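Long-range contact in putative cell adhesion protein (Parabacteroides distasonis, PDB 3LIU), which probably serves as a fimbrillin of the FimA/Mfa1 family, a subunit that assembles into adhesive pili on the bacterial surface: residues Ala302-Tyr315 with Thr327-Glu339. Residues are numbered along the deposited sequence; the frame is centred on the assembly and turned at random.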
# COMPACT_ATOMS: atom_id res chain seq x y z
N ALA A 302 -4.84 -9.00 -18.27
CA ALA A 302 -5.06 -9.52 -16.94
C ALA A 302 -3.80 -9.46 -16.05
O ALA A 302 -3.91 -9.43 -14.84
CB ALA A 302 -5.63 -10.98 -17.05
N TYR A 303 -2.59 -9.44 -16.64
CA TYR A 303 -1.37 -9.39 -15.82
C TYR A 303 -0.61 -8.08 -15.88
O TYR A 303 -0.28 -7.53 -14.82
CB TYR A 303 -0.43 -10.50 -16.21
CG TYR A 303 -0.92 -11.90 -15.92
CD1 TYR A 303 -1.90 -12.51 -16.71
CD2 TYR A 303 -0.36 -12.65 -14.91
CE1 TYR A 303 -2.30 -13.80 -16.47
CE2 TYR A 303 -0.76 -13.97 -14.66
CZ TYR A 303 -1.73 -14.53 -15.43
OH TYR A 303 -2.12 -15.82 -15.18
N ALA A 304 -0.31 -7.61 -17.11
CA ALA A 304 0.48 -6.38 -17.34
C ALA A 304 -0.40 -5.13 -17.33
O ALA A 304 -1.35 -5.06 -18.14
CB ALA A 304 1.17 -6.48 -18.71
N ASN A 305 -0.16 -4.13 -16.46
CA ASN A 305 0.86 -4.11 -15.40
C ASN A 305 0.16 -3.99 -14.05
O ASN A 305 0.40 -3.08 -13.25
CB ASN A 305 1.88 -2.96 -15.56
CG ASN A 305 3.13 -3.36 -16.39
OD1 ASN A 305 3.26 -4.51 -16.85
ND2 ASN A 305 4.08 -2.38 -16.60
N HIS A 306 -0.74 -4.92 -13.81
CA HIS A 306 -1.27 -5.12 -12.48
C HIS A 306 -0.18 -5.68 -11.62
O HIS A 306 0.72 -6.37 -12.12
CB HIS A 306 -2.42 -6.10 -12.55
CG HIS A 306 -3.64 -5.50 -13.16
ND1 HIS A 306 -4.31 -4.45 -12.57
CD2 HIS A 306 -4.30 -5.77 -14.30
CE1 HIS A 306 -5.34 -4.12 -13.32
NE2 HIS A 306 -5.35 -4.89 -14.39
N THR A 307 -0.24 -5.39 -10.33
CA THR A 307 0.74 -5.90 -9.39
C THR A 307 0.65 -7.41 -9.30
O THR A 307 -0.46 -7.96 -9.17
CB THR A 307 0.51 -5.27 -8.02
OG1 THR A 307 0.64 -3.86 -8.15
CG2 THR A 307 1.48 -5.76 -6.98
N LEU A 308 1.81 -8.07 -9.42
CA LEU A 308 1.91 -9.53 -9.42
C LEU A 308 2.64 -9.96 -8.18
O LEU A 308 3.61 -9.30 -7.76
CB LEU A 308 2.70 -10.06 -10.65
CG LEU A 308 2.28 -9.58 -12.04
CD1 LEU A 308 3.17 -10.13 -13.16
CD2 LEU A 308 0.81 -9.89 -12.37
N LEU A 309 2.19 -11.09 -7.62
CA LEU A 309 2.98 -11.89 -6.75
C LEU A 309 3.45 -13.09 -7.54
O LEU A 309 2.66 -13.85 -8.13
CB LEU A 309 2.21 -12.32 -5.48
CG LEU A 309 3.08 -13.17 -4.53
CD1 LEU A 309 2.87 -12.82 -3.07
CD2 LEU A 309 2.90 -14.67 -4.76
N ILE A 310 4.77 -13.27 -7.55
CA ILE A 310 5.39 -14.36 -8.28
C ILE A 310 6.22 -15.22 -7.33
O ILE A 310 7.05 -14.69 -6.54
CB ILE A 310 6.30 -13.81 -9.42
CG1 ILE A 310 5.52 -12.83 -10.29
CG2 ILE A 310 6.89 -14.98 -10.33
CD1 ILE A 310 6.35 -12.20 -11.46
N VAL A 311 5.99 -16.54 -7.36
CA VAL A 311 6.80 -17.50 -6.61
C VAL A 311 7.69 -18.34 -7.54
O VAL A 311 7.35 -18.57 -8.71
CB VAL A 311 5.95 -18.42 -5.70
CG1 VAL A 311 4.93 -17.56 -4.87
CG2 VAL A 311 5.23 -19.44 -6.51
N LYS A 312 8.85 -18.69 -7.00
CA LYS A 312 9.78 -19.60 -7.65
C LYS A 312 10.07 -20.77 -6.74
O LYS A 312 10.29 -20.58 -5.55
CB LYS A 312 11.09 -18.90 -7.96
CG LYS A 312 11.95 -19.67 -9.00
CD LYS A 312 13.33 -19.12 -9.17
CE LYS A 312 14.18 -19.39 -7.97
NZ LYS A 312 15.49 -18.80 -8.16
N GLY A 313 10.10 -21.99 -7.30
CA GLY A 313 10.47 -23.17 -6.52
C GLY A 313 10.67 -24.40 -7.39
O GLY A 313 10.61 -24.32 -8.62
N ASP A 314 10.88 -25.54 -6.76
CA ASP A 314 11.20 -26.78 -7.47
C ASP A 314 9.98 -27.65 -7.42
O ASP A 314 9.48 -27.93 -6.33
CB ASP A 314 12.39 -27.50 -6.81
CG ASP A 314 13.67 -26.67 -6.83
OD1 ASP A 314 13.73 -25.65 -7.55
OD2 ASP A 314 14.59 -27.02 -6.08
N TYR A 315 9.49 -28.06 -8.59
CA TYR A 315 8.24 -28.83 -8.67
C TYR A 315 8.58 -30.21 -9.15
O TYR A 315 9.28 -30.40 -10.16
CB TYR A 315 7.24 -28.14 -9.61
CG TYR A 315 6.01 -28.96 -9.94
CD1 TYR A 315 4.92 -29.02 -9.06
CD2 TYR A 315 5.94 -29.69 -11.11
CE1 TYR A 315 3.79 -29.79 -9.38
CE2 TYR A 315 4.83 -30.45 -11.43
CZ TYR A 315 3.77 -30.51 -10.58
OH TYR A 315 2.71 -31.30 -10.95
N THR A 327 11.94 -33.71 -11.20
CA THR A 327 11.91 -32.38 -10.58
C THR A 327 12.36 -31.33 -11.61
O THR A 327 13.42 -31.45 -12.23
CB THR A 327 12.81 -32.30 -9.36
OG1 THR A 327 12.37 -33.28 -8.41
CG2 THR A 327 12.80 -30.89 -8.74
N LYS A 328 11.51 -30.35 -11.81
CA LYS A 328 11.83 -29.15 -12.57
C LYS A 328 12.23 -28.11 -11.56
O LYS A 328 11.44 -27.71 -10.71
CB LYS A 328 10.63 -28.67 -13.36
CG LYS A 328 10.97 -27.45 -14.32
CD LYS A 328 9.81 -27.12 -15.29
CE LYS A 328 10.19 -26.02 -16.30
NZ LYS A 328 9.06 -25.70 -17.25
N GLU A 329 13.47 -27.66 -11.64
CA GLU A 329 13.92 -26.69 -10.68
C GLU A 329 13.58 -25.30 -11.16
O GLU A 329 13.45 -25.08 -12.35
CB GLU A 329 15.42 -26.77 -10.52
CG GLU A 329 15.90 -28.06 -9.96
CD GLU A 329 17.35 -27.94 -9.59
OE1 GLU A 329 17.73 -26.93 -8.97
OE2 GLU A 329 18.12 -28.82 -9.92
N ASN A 330 13.49 -24.36 -10.22
CA ASN A 330 13.45 -22.93 -10.53
C ASN A 330 12.31 -22.57 -11.48
O ASN A 330 12.52 -21.85 -12.45
CB ASN A 330 14.83 -22.49 -11.06
CG ASN A 330 15.91 -22.72 -10.03
OD1 ASN A 330 15.73 -22.37 -8.85
ND2 ASN A 330 17.02 -23.38 -10.43
N CYS A 331 11.13 -23.15 -11.19
CA CYS A 331 9.87 -22.88 -11.85
C CYS A 331 9.21 -21.64 -11.28
O CYS A 331 9.14 -21.52 -10.06
CB CYS A 331 8.85 -23.97 -11.51
SG CYS A 331 9.08 -25.41 -12.24
N TYR A 332 8.61 -20.82 -12.15
CA TYR A 332 7.86 -19.64 -11.74
C TYR A 332 6.35 -19.78 -11.95
O TYR A 332 5.86 -20.37 -12.94
CB TYR A 332 8.30 -18.39 -12.50
CG TYR A 332 9.69 -17.95 -12.26
CD1 TYR A 332 9.99 -17.08 -11.22
CD2 TYR A 332 10.74 -18.39 -13.08
CE1 TYR A 332 11.28 -16.67 -11.01
CE2 TYR A 332 12.05 -17.99 -12.85
CZ TYR A 332 12.32 -17.12 -11.81
OH TYR A 332 13.62 -16.71 -11.55
N TYR A 333 5.63 -19.16 -11.02
CA TYR A 333 4.17 -19.08 -11.02
C TYR A 333 3.78 -17.64 -10.62
O TYR A 333 4.14 -17.16 -9.50
CB TYR A 333 3.58 -20.06 -10.03
CG TYR A 333 4.01 -21.50 -10.23
CD1 TYR A 333 5.19 -21.97 -9.68
CD2 TYR A 333 3.23 -22.40 -10.97
CE1 TYR A 333 5.60 -23.30 -9.84
CE2 TYR A 333 3.62 -23.71 -11.16
CZ TYR A 333 4.81 -24.16 -10.56
OH TYR A 333 5.22 -25.46 -10.71
N ALA A 334 3.11 -16.94 -11.53
CA ALA A 334 2.72 -15.55 -11.34
C ALA A 334 1.22 -15.38 -11.16
O ALA A 334 0.45 -16.01 -11.89
CB ALA A 334 3.20 -14.71 -12.54
N ILE A 335 0.84 -14.47 -10.27
CA ILE A 335 -0.54 -14.20 -9.85
C ILE A 335 -0.83 -12.72 -9.89
O ILE A 335 -0.18 -11.95 -9.19
CB ILE A 335 -0.69 -14.64 -8.35
CG1 ILE A 335 -0.60 -16.15 -8.25
CG2 ILE A 335 -1.95 -14.16 -7.68
CD1 ILE A 335 -1.25 -16.86 -9.38
N PRO A 336 -1.85 -12.30 -10.65
CA PRO A 336 -2.28 -10.91 -10.52
C PRO A 336 -3.07 -10.70 -9.24
O PRO A 336 -4.16 -11.26 -9.09
CB PRO A 336 -3.13 -10.68 -11.77
CG PRO A 336 -3.38 -12.03 -12.36
CD PRO A 336 -2.73 -13.07 -11.54
N VAL A 337 -2.54 -9.87 -8.34
CA VAL A 337 -3.09 -9.72 -6.99
C VAL A 337 -4.44 -8.99 -7.02
O VAL A 337 -4.55 -7.80 -7.36
CB VAL A 337 -2.10 -9.04 -6.03
CG1 VAL A 337 -2.68 -8.90 -4.58
CG2 VAL A 337 -0.80 -9.86 -5.97
N GLY A 338 -5.48 -9.71 -6.65
CA GLY A 338 -6.78 -9.12 -6.47
C GLY A 338 -7.68 -9.12 -7.69
O GLY A 338 -8.71 -8.45 -7.71
N GLU A 339 -7.30 -9.88 -8.70
CA GLU A 339 -8.17 -10.13 -9.84
C GLU A 339 -9.53 -10.71 -9.41
O GLU A 339 -10.60 -10.36 -9.94
CB GLU A 339 -7.43 -11.08 -10.76
CG GLU A 339 -8.28 -11.61 -11.91
CD GLU A 339 -7.47 -12.49 -12.86
OE1 GLU A 339 -6.75 -13.40 -12.38
OE2 GLU A 339 -7.53 -12.24 -14.07
O HOH W 1 -6.47 -9.59 -13.66
O HOH W 2 0.12 -17.46 -14.21
O HOH W 3 -2.84 -6.53 -9.00
O HOH W 4 14.81 -15.88 -9.30
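K312 and Y332, a non-hydrogen-bonded pair of an antiparallel hairpin, run side by side, K312 CG lying over one face of the phenol, offset toward its rim, with CD close to CZ and OH. With CG anti to the backbone N (chi1 -163°), CG sits 3.8 Å from the Y332 ring centroid, a CH-pi contact; a bend at chi3 then takes the ammonium past the ring, where one water links K312 NZ to Y332 OH. A long, flexible lysine suits this partly exposed spot, greasy along its stem and charged at its end. On the same face I310 CG1 meets A334 CB at 3.7 Å, the small alanine leaving room for the branched chain. The opposite face carries L309, V311, Y333 and I335: V311 CG2 touches Y333 CB at 3.9 Å, and Y333 OH reaches Y315 CB at 3.5 Å.

Paired backbone bonds join L309 with I335, V311 with Y333 and G313 with C331. A G1 beta bulge follows, N330 and C331 both facing G313. N330, in a left-handed conformation that asparagine tolerates well, gives its N-H to D314 OD1 at 3.0 Å, nearly straight at 163°; K201 salt-bridges that oxygen and also bonds N330 OD1. At the other end P336 CG lies over the Y303 ring, 4.1 Å from its centroid, and a water ties Y303 OH to A334 O.

Strand 193-213 flanks 308-315, while I178, L180, L364 and I366 pack on the V311 face. The hairpin thus turns inward a largely apolar face, whose Y315 and Y333 hydroxyls bond S195 and G368; across the bulge, K201 probably offsets the charge of D314, whose OD2 lies near E329 OE1.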